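Local coordinates for malonyl CoA-acyl carrier protein transacylase (PDB 3EZO) that probably transfers the malonyl group from malonyl-CoA to holo-acyl carrier protein, supplying malonyl-ACP for fatty acid synthesis, at residues Q90-A104 and K228-V240. Sequence-based numbering, arbitrary orientation.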
loop_
_atom_site.group_PDB
_atom_site.type_symbol
_atom_site.label_atom_id
_atom_site.label_comp_id
_atom_site.label_asym_id
_atom_site.label_seq_id
_atom_site.Cartn_x
_atom_site.Cartn_y
_atom_site.Cartn_z
ATOM N N GLN A 90 -1.971 -19.293 8.754
ATOM C CA GLN A 90 -1.802 -17.893 9.067
ATOM C C GLN A 90 -0.327 -17.539 8.884
ATOM O O GLN A 90 0.532 -18.303 9.286
ATOM C CB GLN A 90 -2.261 -17.665 10.497
ATOM C CG GLN A 90 -2.520 -16.222 10.871
ATOM C CD GLN A 90 -3.038 -16.086 12.285
ATOM O OE1 GLN A 90 -2.295 -16.351 13.240
ATOM N NE2 GLN A 90 -4.295 -15.634 12.439
ATOM N N PRO A 91 -0.024 -16.422 8.201
ATOM C CA PRO A 91 1.358 -15.992 8.178
ATOM C C PRO A 91 1.844 -15.607 9.570
ATOM O O PRO A 91 1.044 -15.385 10.477
ATOM C CB PRO A 91 1.339 -14.785 7.249
ATOM C CG PRO A 91 -0.062 -14.281 7.350
ATOM C CD PRO A 91 -0.905 -15.488 7.498
ATOM N N SER A 92 3.154 -15.586 9.762
ATOM C CA SER A 92 3.689 -15.241 11.077
ATOM C C SER A 92 3.887 -13.727 11.246
ATOM O O SER A 92 4.031 -13.240 12.360
ATOM C CB SER A 92 4.985 -15.985 11.348
ATOM O OG SER A 92 5.863 -15.920 10.242
ATOM N N ILE A 93 3.919 -13.008 10.130
ATOM C CA ILE A 93 4.102 -11.575 10.126
ATOM C C ILE A 93 3.537 -11.020 8.824
ATOM O O ILE A 93 3.608 -11.666 7.792
ATOM C CB ILE A 93 5.597 -11.177 10.352
ATOM C CG1 ILE A 93 5.735 -9.652 10.577
ATOM C CG2 ILE A 93 6.466 -11.648 9.224
ATOM C CD1 ILE A 93 7.112 -9.242 11.257
ATOM N N VAL A 94 2.927 -9.840 8.904
ATOM C CA VAL A 94 2.371 -9.192 7.748
ATOM C C VAL A 94 2.804 -7.730 7.669
ATOM O O VAL A 94 3.278 -7.170 8.652
ATOM C CB VAL A 94 0.851 -9.265 7.769
ATOM C CG1 VAL A 94 0.383 -10.763 7.628
ATOM C CG2 VAL A 94 0.301 -8.620 9.058
ATOM N N ALA A 95 2.653 -7.158 6.475
ATOM C CA ALA A 95 2.852 -5.741 6.216
ATOM C C ALA A 95 2.123 -5.448 4.911
ATOM O O ALA A 95 1.777 -6.370 4.138
ATOM C CB ALA A 95 4.367 -5.419 6.075
ATOM N N GLY A 96 1.879 -4.178 4.655
ATOM C CA GLY A 96 1.356 -3.733 3.352
ATOM C C GLY A 96 1.810 -2.325 2.998
ATOM O O GLY A 96 2.140 -1.525 3.873
ATOM N N HIS A 97 1.812 -2.040 1.707
ATOM C CA HIS A 97 2.388 -0.831 1.159
ATOM C C HIS A 97 1.300 0.251 1.063
ATOM O O HIS A 97 0.402 0.181 0.190
ATOM C CB HIS A 97 3.013 -1.144 -0.193
ATOM C CG HIS A 97 3.846 -0.038 -0.744
ATOM N ND1 HIS A 97 3.330 1.203 -1.068
ATOM C CD2 HIS A 97 5.168 0.011 -1.035
ATOM C CE1 HIS A 97 4.299 1.958 -1.552
ATOM N NE2 HIS A 97 5.424 1.254 -1.549
ATOM N N SER A 98 1.402 1.223 2.004
ATOM C CA SER A 98 0.531 2.387 2.122
ATOM C C SER A 98 -0.896 1.898 2.381
ATOM O O SER A 98 -1.198 1.450 3.506
ATOM C CB SER A 98 0.718 3.354 0.920
ATOM O OG SER A 98 -0.200 4.442 0.988
ATOM N N LEU A 99 -1.794 1.964 1.391
ATOM C CA LEU A 99 -3.149 1.420 1.572
ATOM C C LEU A 99 -3.116 -0.025 2.070
ATOM O O LEU A 99 -3.898 -0.400 2.898
ATOM C CB LEU A 99 -3.942 1.485 0.259
ATOM C CG LEU A 99 -5.389 0.972 0.232
ATOM C CD1 LEU A 99 -5.430 -0.561 0.019
ATOM C CD2 LEU A 99 -6.163 1.366 1.468
ATOM N N GLY A 100 -2.188 -0.814 1.571
ATOM C CA GLY A 100 -2.062 -2.206 1.938
ATOM C C GLY A 100 -1.818 -2.482 3.415
ATOM O O GLY A 100 -2.027 -3.625 3.878
ATOM N N GLU A 101 -1.383 -1.459 4.152
ATOM C CA GLU A 101 -1.179 -1.615 5.603
ATOM C C GLU A 101 -2.517 -1.851 6.288
ATOM O O GLU A 101 -2.621 -2.539 7.312
ATOM C CB GLU A 101 -0.491 -0.358 6.189
ATOM C CG GLU A 101 -0.233 -0.450 7.692
ATOM C CD GLU A 101 0.919 0.442 8.150
ATOM O OE1 GLU A 101 1.999 0.357 7.539
ATOM O OE2 GLU A 101 0.749 1.188 9.139
ATOM N N TYR A 102 -3.551 -1.250 5.729
ATOM C CA TYR A 102 -4.905 -1.449 6.213
ATOM C C TYR A 102 -5.346 -2.888 6.043
ATOM O O TYR A 102 -5.915 -3.463 6.934
ATOM C CB TYR A 102 -5.854 -0.485 5.497
ATOM C CG TYR A 102 -5.660 0.954 5.955
ATOM C CD1 TYR A 102 -6.528 1.526 6.879
ATOM C CD2 TYR A 102 -4.569 1.686 5.561
ATOM C CE1 TYR A 102 -6.359 2.824 7.327
ATOM C CE2 TYR A 102 -4.372 3.007 6.010
ATOM C CZ TYR A 102 -5.276 3.566 6.901
ATOM O OH TYR A 102 -5.125 4.870 7.344
ATOM N N THR A 103 -5.082 -3.459 4.890
ATOM C CA THR A 103 -5.443 -4.852 4.582
ATOM C C THR A 103 -4.705 -5.831 5.554
ATOM O O THR A 103 -5.257 -6.817 6.047
ATOM C CB THR A 103 -5.030 -5.187 3.117
ATOM O OG1 THR A 103 -5.313 -4.084 2.248
ATOM C CG2 THR A 103 -5.760 -6.396 2.615
ATOM N N ALA A 104 -3.429 -5.540 5.789
ATOM C CA ALA A 104 -2.626 -6.272 6.720
ATOM C C ALA A 104 -3.272 -6.227 8.103
ATOM O O ALA A 104 -3.375 -7.256 8.756
ATOM C CB ALA A 104 -1.198 -5.651 6.768
ATOM N N LYS A 228 -8.352 -3.359 17.580
ATOM C CA LYS A 228 -7.986 -4.390 18.524
ATOM C C LYS A 228 -6.531 -4.782 18.371
ATOM O O LYS A 228 -5.961 -4.632 17.282
ATOM C CB LYS A 228 -8.783 -5.642 18.191
ATOM C CG LYS A 228 -10.271 -5.472 18.209
ATOM C CD LYS A 228 -10.914 -6.248 19.299
ATOM C CE LYS A 228 -12.379 -6.492 18.982
ATOM N NZ LYS A 228 -13.050 -6.895 20.221
ATOM N N ALA A 229 -5.943 -5.359 19.421
ATOM C CA ALA A 229 -4.541 -5.810 19.375
ATOM C C ALA A 229 -4.431 -6.926 18.346
ATOM O O ALA A 229 -5.241 -7.828 18.368
ATOM C CB ALA A 229 -4.085 -6.337 20.760
ATOM N N PRO A 230 -3.430 -6.865 17.450
ATOM C CA PRO A 230 -3.372 -7.854 16.374
ATOM C C PRO A 230 -3.015 -9.262 16.852
ATOM O O PRO A 230 -2.288 -9.431 17.814
ATOM C CB PRO A 230 -2.317 -7.301 15.398
ATOM C CG PRO A 230 -1.701 -6.149 16.032
ATOM C CD PRO A 230 -2.472 -5.756 17.264
ATOM N N LYS A 231 -3.537 -10.266 16.164
ATOM C CA LYS A 231 -3.195 -11.648 16.431
ATOM C C LYS A 231 -2.027 -12.084 15.574
ATOM O O LYS A 231 -1.547 -13.200 15.700
ATOM C CB LYS A 231 -4.418 -12.537 16.158
ATOM C CG LYS A 231 -4.748 -12.711 14.691
ATOM C CD LYS A 231 -6.236 -13.187 14.457
ATOM C CE LYS A 231 -6.644 -13.174 12.951
ATOM N NZ LYS A 231 -8.126 -13.368 12.795
ATOM N N ILE A 232 -1.592 -11.226 14.654
ATOM C CA ILE A 232 -0.401 -11.476 13.858
ATOM C C ILE A 232 0.439 -10.209 13.934
ATOM O O ILE A 232 -0.117 -9.107 13.832
ATOM C CB ILE A 232 -0.718 -11.669 12.364
ATOM C CG1 ILE A 232 -1.723 -12.798 12.129
ATOM C CG2 ILE A 232 0.574 -11.995 11.564
ATOM C CD1 ILE A 232 -2.050 -12.978 10.628
ATOM N N SER A 233 1.762 -10.351 14.045
ATOM C CA SER A 233 2.634 -9.171 14.058
ATOM C C SER A 233 2.472 -8.387 12.762
ATOM O O SER A 233 2.547 -8.966 11.679
ATOM C CB SER A 233 4.093 -9.610 14.217
ATOM O OG SER A 233 4.250 -10.224 15.479
ATOM N N VAL A 234 2.233 -7.081 12.880
ATOM C CA VAL A 234 2.217 -6.171 11.741
ATOM C C VAL A 234 3.406 -5.198 11.875
ATOM O O VAL A 234 3.567 -4.533 12.882
ATOM C CB VAL A 234 0.893 -5.371 11.701
ATOM C CG1 VAL A 234 0.823 -4.491 10.525
ATOM C CG2 VAL A 234 -0.383 -6.323 11.834
ATOM N N VAL A 235 4.233 -5.103 10.848
ATOM C CA VAL A 235 5.286 -4.096 10.808
ATOM C C VAL A 235 4.802 -2.872 10.005
ATOM O O VAL A 235 4.328 -2.995 8.880
ATOM C CB VAL A 235 6.657 -4.719 10.351
ATOM C CG1 VAL A 235 6.625 -5.399 8.982
ATOM C CG2 VAL A 235 7.759 -3.666 10.440
ATOM N N ASN A 236 4.841 -1.692 10.617
ATOM C CA ASN A 236 4.250 -0.499 9.986
ATOM C C ASN A 236 5.197 0.247 9.063
ATOM O O ASN A 236 6.432 0.175 9.183
ATOM C CB ASN A 236 3.520 0.419 11.006
ATOM C CG ASN A 236 4.428 1.004 12.091
ATOM O OD1 ASN A 236 5.570 1.342 11.849
ATOM N ND2 ASN A 236 3.887 1.139 13.285
ATOM N N ASN A 237 4.610 0.952 8.107
ATOM C CA ASN A 237 5.356 1.667 7.089
ATOM C C ASN A 237 6.134 2.839 7.675
ATOM O O ASN A 237 7.221 3.144 7.241
ATOM C CB ASN A 237 4.409 2.256 6.056
ATOM C CG ASN A 237 3.757 1.231 5.147
ATOM O OD1 ASN A 237 2.804 1.564 4.446
ATOM N ND2 ASN A 237 4.281 0.029 5.098
ATOM N N ILE A 238 5.526 3.534 8.608
ATOM C CA ILE A 238 6.053 4.830 9.105
ATOM C C ILE A 238 7.267 4.631 10.021
ATOM O O ILE A 238 8.287 5.305 9.855
ATOM C CB ILE A 238 4.950 5.674 9.763
ATOM C CG1 ILE A 238 5.415 7.142 9.960
ATOM C CG2 ILE A 238 4.456 5.051 11.088
ATOM C CD1 ILE A 238 5.416 8.005 8.717
ATOM N N ASP A 239 7.195 3.666 10.929
ATOM C CA ASP A 239 8.213 3.495 11.920
ATOM C C ASP A 239 8.998 2.181 11.776
ATOM O O ASP A 239 9.984 1.978 12.463
ATOM C CB ASP A 239 7.586 3.547 13.299
ATOM C CG ASP A 239 6.988 4.900 13.646
ATOM O OD1 ASP A 239 7.337 5.936 13.035
ATOM O OD2 ASP A 239 6.146 4.921 14.572
ATOM N N VAL A 240 8.598 1.304 10.856
ATOM C CA VAL A 240 9.138 -0.043 10.813
ATOM C C VAL A 240 9.061 -0.710 12.203
ATOM O O VAL A 240 9.985 -1.398 12.631
ATOM C CB VAL A 240 10.568 -0.051 10.241
ATOM C CG1 VAL A 240 10.920 -1.409 9.737
ATOM C CG2 VAL A 240 10.726 1.035 9.109
HETATM O O HOH W 1 2.738 -13.192 14.583
HETATM O O HOH W 2 2.623 -2.360 6.836
HETATM O O HOH W 3 2.447 3.263 9.232
#
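The carboxylate of Glu101 takes the backbone N-H of Asn237 on the syn lone pair of OE1, with Glu101 OE1 to Asn237 N at 2.7 Å. The Asn237 side chain lies alongside the carboxylate, pointing the other way, with its amide plane turned 62° from it. That amide bridges both sides of the sharp turn after strand 93-96. Asn237 ND2 donates to Gly96 O at 2.9 Å, a bent bond with the donor tilted from the carbonyl plane. Asn237 OD1 accepts from Ser98 N at 2.8 Å and also from Gln256 NE2 on helix 246-256. Glu101 reaches Asn237 from helix 99-107 with CG anti to its backbone N (chi1 -179°). One water accepts from Gly96 N and lies close to Glu101 OE1 and Val235 O; another donates to Glu101 OE2 and accepts from Ile238 N. The CB of Asn236 lies 3.4 Å from Glu101 OE2.

Residues 93-94 and 233-234 run parallel. Val94 N donates to Ser233 O at 2.9 Å, and Val235 N to Val94 O at 3.2 Å; both bonds are nearly straight. A water spans Ser92 O and Ser233 N. Val94 CG2 meets Val234 CG2 obliquely, on the face toward Ala104. On the other side Ala95 CB touches Val235 CG1. At the far end Ile232 CD1 packs on Gln90 CG at 3.3 Å and on the ring of Pro91, while Lys231 CE borders the Gln90 amide.

Strand 233-234, weakly bonded, is an outermost strand of the parallel sheet. Its neighbour, 93-96, leads into a turn consistent with a GxSxG nucleophile elbow, as in acyltransferases. Ser98 OG, of the predicted active site, is hydrogen-bonded to NE2 of His207, also predicted. Asn237 and Glu101 tie the turn and its helix to the neighbouring loop, which probably helps position the nucleophile.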